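Local coordinates for protein Lpg2148(MvcA) (Legionella pneumophila subsp. pneumophila str. Philadelphia 1, PDB 6K11) that probably acts as a Legionella effector deamidase that removes ubiquitin from the host ubiquitin-conjugating enzyme UBE2N and so regulates its activity, at residues Asn119-Asp130 and Gln323-Ile334. Residues are numbered along the deposited sequence; the frame is centred on the assembly and turned at random.
Sequences NLLIRFEIDRED and QPLRVKFKITEI
Asp127 faces Arg326 and Lys328 across two neighbouring strands of the antiparallel sheet, 120-129 and 325-333, which pair from Leu120-Glu333 to Arg128-Leu325 and join chain regions some 190 residues apart. One carboxylate oxygen serves both bases. Lys328 NZ approaches Asp127 OD2 on its syn lone pair at 2.7 Å, the two side chains crossing at about a right angle, while Arg326 NE takes the anti lone pair of the same OD2 at 3.1 Å. Arg326 NH2 adds a longer bond to this OD2, which lies at the edge of the guanidinium, close to its plane; the guanidinium is turned 58° from the carboxylate. Three donors on OD2 would probably favour the charged form of Asp127. Lys328, extended beyond CG, runs alongside Glu125, its CE 3.6 Å from Glu125 CG. Arg326 also makes a cation-pi contact with Trp228.

The opposite face, which carries Ile122, Phe124, Ile126, Val327, Phe329 and Ile331, is largely apolar. Ile126 and Val327 run alongside each other toward the same side of the sheet; chi2 of -77° folds Ile126 CD1 over to Val327 CG2, 3.6 Å away. Phe124 crosses Phe329 obliquely, its CD2 meeting Phe329 CB at 3.8 Å, and Leu106 of helix 104-111 packs against both phenylalanine side chains. Beyond the strands, Gln323 NE2 reaches Asp130 OD1 at 2.9 Å, arriving 36° out of the carboxylate plane.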
loop_
_atom_site.group_PDB
_atom_site.type_symbol
_atom_site.label_atom_id
_atom_site.label_comp_id
_atom_site.label_asym_id
_atom_site.label_seq_id
_atom_site.Cartn_x
_atom_site.Cartn_y
_atom_site.Cartn_z
ATOM N N ASN A 119 -14.082 11.458 19.061
ATOM C CA ASN A 119 -13.842 11.400 17.622
ATOM C C ASN A 119 -12.671 10.462 17.393
ATOM O O ASN A 119 -11.584 10.691 17.933
ATOM C CB ASN A 119 -13.530 12.779 17.043
ATOM C CG ASN A 119 -14.637 13.762 17.281
ATOM O OD1 ASN A 119 -15.624 13.795 16.552
ATOM N ND2 ASN A 119 -14.487 14.572 18.324
ATOM N N LEU A 120 -12.891 9.418 16.599
ATOM C CA LEU A 120 -11.941 8.321 16.464
ATOM C C LEU A 120 -11.439 8.220 15.031
ATOM O O LEU A 120 -12.218 8.336 14.079
ATOM C CB LEU A 120 -12.585 6.987 16.861
ATOM C CG LEU A 120 -13.029 6.859 18.320
ATOM C CD1 LEU A 120 -13.900 5.625 18.517
ATOM C CD2 LEU A 120 -11.807 6.818 19.217
ATOM N N LEU A 121 -10.141 7.980 14.892
ATOM C CA LEU A 121 -9.513 7.685 13.608
ATOM C C LEU A 121 -8.896 6.299 13.703
ATOM O O LEU A 121 -8.101 6.028 14.612
ATOM C CB LEU A 121 -8.446 8.724 13.249
ATOM C CG LEU A 121 -7.601 8.421 11.999
ATOM C CD1 LEU A 121 -8.459 8.470 10.743
ATOM C CD2 LEU A 121 -6.439 9.391 11.863
ATOM N N ILE A 122 -9.270 5.425 12.780
ATOM C CA ILE A 122 -8.719 4.079 12.693
ATOM C C ILE A 122 -7.948 3.974 11.386
ATOM O O ILE A 122 -8.453 4.368 10.328
ATOM C CB ILE A 122 -9.819 3.008 12.758
ATOM C CG1 ILE A 122 -10.823 3.319 13.871
ATOM C CG2 ILE A 122 -9.191 1.620 12.915
ATOM C CD1 ILE A 122 -12.089 2.493 13.754
ATOM N N ARG A 123 -6.731 3.467 11.457
ATOM C CA ARG A 123 -5.943 3.194 10.265
ATOM C C ARG A 123 -5.823 1.686 10.116
ATOM O O ARG A 123 -5.505 0.991 11.087
ATOM C CB ARG A 123 -4.555 3.842 10.341
ATOM C CG ARG A 123 -3.720 3.580 9.094
ATOM C CD ARG A 123 -2.457 4.435 8.998
ATOM N NE ARG A 123 -1.704 4.132 7.770
ATOM C CZ ARG A 123 -0.892 4.989 7.151
ATOM N NH1 ARG A 123 -0.738 6.224 7.615
ATOM N NH2 ARG A 123 -0.264 4.629 6.043
ATOM N N PHE A 124 -6.096 1.183 8.911
ATOM C CA PHE A 124 -6.060 -0.245 8.624
ATOM C C PHE A 124 -4.952 -0.560 7.636
ATOM O O PHE A 124 -4.656 0.233 6.740
ATOM C CB PHE A 124 -7.363 -0.757 8.012
ATOM C CG PHE A 124 -8.535 -0.706 8.931
ATOM C CD1 PHE A 124 -9.303 0.443 9.025
ATOM C CD2 PHE A 124 -8.887 -1.817 9.683
ATOM C CE1 PHE A 124 -10.403 0.492 9.874
ATOM C CE2 PHE A 124 -9.983 -1.778 10.526
ATOM C CZ PHE A 124 -10.744 -0.618 10.617
ATOM N N GLU A 125 -4.389 -1.759 7.776
ATOM C CA GLU A 125 -3.439 -2.300 6.811
ATOM C C GLU A 125 -3.857 -3.725 6.470
ATOM O O GLU A 125 -4.140 -4.524 7.366
ATOM C CB GLU A 125 -2.012 -2.265 7.368
ATOM C CG GLU A 125 -0.947 -2.710 6.374
ATOM C CD GLU A 125 -0.561 -1.618 5.381
ATOM O OE1 GLU A 125 -0.827 -0.418 5.660
ATOM O OE2 GLU A 125 0.018 -1.969 4.317
ATOM N N ILE A 126 -3.941 -4.028 5.180
ATOM C CA ILE A 126 -4.245 -5.373 4.707
ATOM C C ILE A 126 -2.968 -5.947 4.124
ATOM O O ILE A 126 -2.367 -5.340 3.232
ATOM C CB ILE A 126 -5.362 -5.384 3.650
ATOM C CG1 ILE A 126 -6.544 -4.504 4.072
ATOM C CG2 ILE A 126 -5.801 -6.822 3.336
ATOM C CD1 ILE A 126 -7.421 -5.119 5.099
ATOM N N ASP A 127 -2.560 -7.112 4.622
ATOM C CA ASP A 127 -1.393 -7.830 4.130
ATOM C C ASP A 127 -1.835 -9.084 3.391
ATOM O O ASP A 127 -2.848 -9.696 3.737
ATOM C CB ASP A 127 -0.462 -8.252 5.276
ATOM C CG ASP A 127 0.153 -7.077 5.995
ATOM O OD1 ASP A 127 0.353 -6.035 5.339
ATOM O OD2 ASP A 127 0.430 -7.200 7.210
ATOM N N ARG A 128 -1.059 -9.472 2.387
ATOM C CA ARG A 128 -1.258 -10.762 1.743
ATOM C C ARG A 128 -0.054 -11.652 2.022
ATOM O O ARG A 128 1.071 -11.170 2.170
ATOM C CB ARG A 128 -1.454 -10.609 0.239
ATOM C CG ARG A 128 -0.280 -9.997 -0.468
ATOM C CD ARG A 128 -0.639 -9.739 -1.911
ATOM N NE ARG A 128 0.542 -9.685 -2.758
ATOM C CZ ARG A 128 1.213 -8.574 -3.021
ATOM N NH1 ARG A 128 0.812 -7.410 -2.501
ATOM N NH2 ARG A 128 2.272 -8.627 -3.814
ATOM N N GLU A 129 -0.305 -12.956 2.099
ATOM C CA GLU A 129 0.745 -13.929 2.384
ATOM C C GLU A 129 1.334 -14.415 1.069
ATOM O O GLU A 129 0.629 -15.008 0.243
ATOM C CB GLU A 129 0.200 -15.092 3.208
ATOM C CG GLU A 129 1.282 -15.921 3.880
ATOM C CD GLU A 129 0.720 -17.167 4.531
ATOM O OE1 GLU A 129 -0.286 -17.695 4.009
ATOM O OE2 GLU A 129 1.276 -17.621 5.557
ATOM N N ASP A 130 2.623 -14.162 0.876
ATOM C CA ASP A 130 3.270 -14.318 -0.426
ATOM C C ASP A 130 4.612 -15.031 -0.262
ATOM O O ASP A 130 5.674 -14.444 -0.496
ATOM C CB ASP A 130 3.449 -12.943 -1.075
ATOM C CG ASP A 130 3.945 -13.021 -2.501
ATOM O OD1 ASP A 130 3.543 -13.961 -3.219
ATOM O OD2 ASP A 130 4.723 -12.132 -2.903
ATOM N N GLN A 323 -4.577 -15.312 -2.535
ATOM C CA GLN A 323 -3.699 -15.559 -1.404
ATOM C C GLN A 323 -4.361 -15.152 -0.095
ATOM O O GLN A 323 -5.178 -14.222 -0.067
ATOM C CB GLN A 323 -2.377 -14.792 -1.549
ATOM C CG GLN A 323 -1.618 -15.075 -2.844
ATOM C CD GLN A 323 -0.390 -14.191 -2.967
ATOM O OE1 GLN A 323 -0.465 -12.974 -2.776
ATOM N NE2 GLN A 323 0.755 -14.801 -3.270
ATOM N N PRO A 324 -4.018 -15.823 1.007
ATOM C CA PRO A 324 -4.539 -15.412 2.315
ATOM C C PRO A 324 -4.254 -13.946 2.590
ATOM O O PRO A 324 -3.208 -13.416 2.207
ATOM C CB PRO A 324 -3.777 -16.315 3.298
ATOM C CG PRO A 324 -3.399 -17.523 2.491
ATOM C CD PRO A 324 -3.149 -17.015 1.100
ATOM N N LEU A 325 -5.204 -13.295 3.261
ATOM C CA LEU A 325 -5.080 -11.911 3.684
ATOM C C LEU A 325 -5.280 -11.834 5.188
ATOM O O LEU A 325 -5.930 -12.693 5.793
ATOM C CB LEU A 325 -6.116 -11.003 2.992
ATOM C CG LEU A 325 -6.196 -11.019 1.465
ATOM C CD1 LEU A 325 -7.433 -10.233 0.983
ATOM C CD2 LEU A 325 -4.926 -10.453 0.865
ATOM N N ARG A 326 -4.727 -10.782 5.786
ATOM C CA ARG A 326 -4.949 -10.492 7.192
ATOM C C ARG A 326 -5.150 -8.995 7.355
ATOM O O ARG A 326 -4.619 -8.195 6.582
ATOM C CB ARG A 326 -3.787 -10.965 8.075
ATOM C CG ARG A 326 -2.496 -10.247 7.836
ATOM C CD ARG A 326 -1.495 -10.595 8.922
ATOM N NE ARG A 326 -0.265 -9.834 8.770
ATOM C CZ ARG A 326 0.919 -10.231 9.221
ATOM N NH1 ARG A 326 1.033 -11.386 9.868
ATOM N NH2 ARG A 326 1.981 -9.467 9.029
ATOM N N VAL A 327 -5.922 -8.633 8.374
ATOM C CA VAL A 327 -6.309 -7.254 8.639
ATOM C C VAL A 327 -5.732 -6.856 9.989
ATOM O O VAL A 327 -5.908 -7.579 10.977
ATOM C CB VAL A 327 -7.840 -7.086 8.638
ATOM C CG1 VAL A 327 -8.220 -5.617 8.761
ATOM C CG2 VAL A 327 -8.462 -7.721 7.388
ATOM N N LYS A 328 -5.053 -5.712 10.032
ATOM C CA LYS A 328 -4.552 -5.144 11.274
ATOM C C LYS A 328 -4.937 -3.674 11.317
ATOM O O LYS A 328 -5.181 -3.051 10.280
ATOM C CB LYS A 328 -3.027 -5.311 11.425
ATOM C CG LYS A 328 -2.217 -4.894 10.220
ATOM C CD LYS A 328 -0.766 -5.437 10.250
ATOM C CE LYS A 328 0.090 -4.672 9.237
ATOM N NZ LYS A 328 1.374 -5.310 8.862
ATOM N N PHE A 329 -4.986 -3.125 12.531
ATOM C CA PHE A 329 -5.532 -1.795 12.737
ATOM C C PHE A 329 -4.844 -1.133 13.921
ATOM O O PHE A 329 -4.264 -1.792 14.790
ATOM C CB PHE A 329 -7.044 -1.838 12.990
ATOM C CG PHE A 329 -7.398 -2.422 14.326
ATOM C CD1 PHE A 329 -7.519 -1.609 15.449
ATOM C CD2 PHE A 329 -7.573 -3.789 14.473
ATOM C CE1 PHE A 329 -7.823 -2.144 16.690
ATOM C CE2 PHE A 329 -7.882 -4.336 15.711
ATOM C CZ PHE A 329 -8.001 -3.509 16.825
ATOM N N LYS A 330 -4.937 0.188 13.942
ATOM C CA LYS A 330 -4.522 0.991 15.077
ATOM C C LYS A 330 -5.468 2.178 15.150
ATOM O O LYS A 330 -6.011 2.621 14.130
ATOM C CB LYS A 330 -3.066 1.431 14.944
ATOM C CG LYS A 330 -2.793 2.300 13.737
ATOM C CD LYS A 330 -1.417 2.932 13.869
ATOM C CE LYS A 330 -0.526 2.639 12.706
ATOM N NZ LYS A 330 0.921 2.721 13.066
ATOM N N ILE A 331 -5.692 2.679 16.361
ATOM C CA ILE A 331 -6.768 3.630 16.584
ATOM C C ILE A 331 -6.291 4.744 17.506
ATOM O O ILE A 331 -5.459 4.533 18.391
ATOM C CB ILE A 331 -8.018 2.902 17.143
ATOM C CG1 ILE A 331 -9.185 3.871 17.311
ATOM C CG2 ILE A 331 -7.680 2.164 18.441
ATOM C CD1 ILE A 331 -10.511 3.201 17.619
ATOM N N THR A 332 -6.818 5.947 17.279
ATOM C CA THR A 332 -6.491 7.090 18.115
ATOM C C THR A 332 -7.679 8.035 18.155
ATOM O O THR A 332 -8.562 8.006 17.289
ATOM C CB THR A 332 -5.240 7.824 17.609
ATOM O OG1 THR A 332 -4.995 8.962 18.440
ATOM C CG2 THR A 332 -5.447 8.302 16.161
ATOM N N GLU A 333 -7.709 8.864 19.186
ATOM C CA GLU A 333 -8.700 9.925 19.196
ATOM C C GLU A 333 -8.182 11.119 18.408
ATOM O O GLU A 333 -6.977 11.285 18.203
ATOM C CB GLU A 333 -9.068 10.325 20.621
ATOM C CG GLU A 333 -9.327 9.114 21.492
ATOM C CD GLU A 333 -9.283 9.415 22.967
ATOM O OE1 GLU A 333 -8.481 8.765 23.687
ATOM O OE2 GLU A 333 -10.077 10.269 23.403
ATOM N N ILE A 334 -9.123 11.940 17.954
ATOM C CA ILE A 334 -8.866 13.110 17.123
ATOM C C ILE A 334 -9.341 14.335 17.891
ATOM O O ILE A 334 -10.399 14.299 18.529
ATOM C CB ILE A 334 -9.606 12.988 15.765
ATOM C CG1 ILE A 334 -8.799 12.189 14.725
ATOM C CG2 ILE A 334 -10.066 14.339 15.220
ATOM C CD1 ILE A 334 -7.370 11.995 15.036
HETATM O O HOH W 1 -12.381 13.978 20.371
#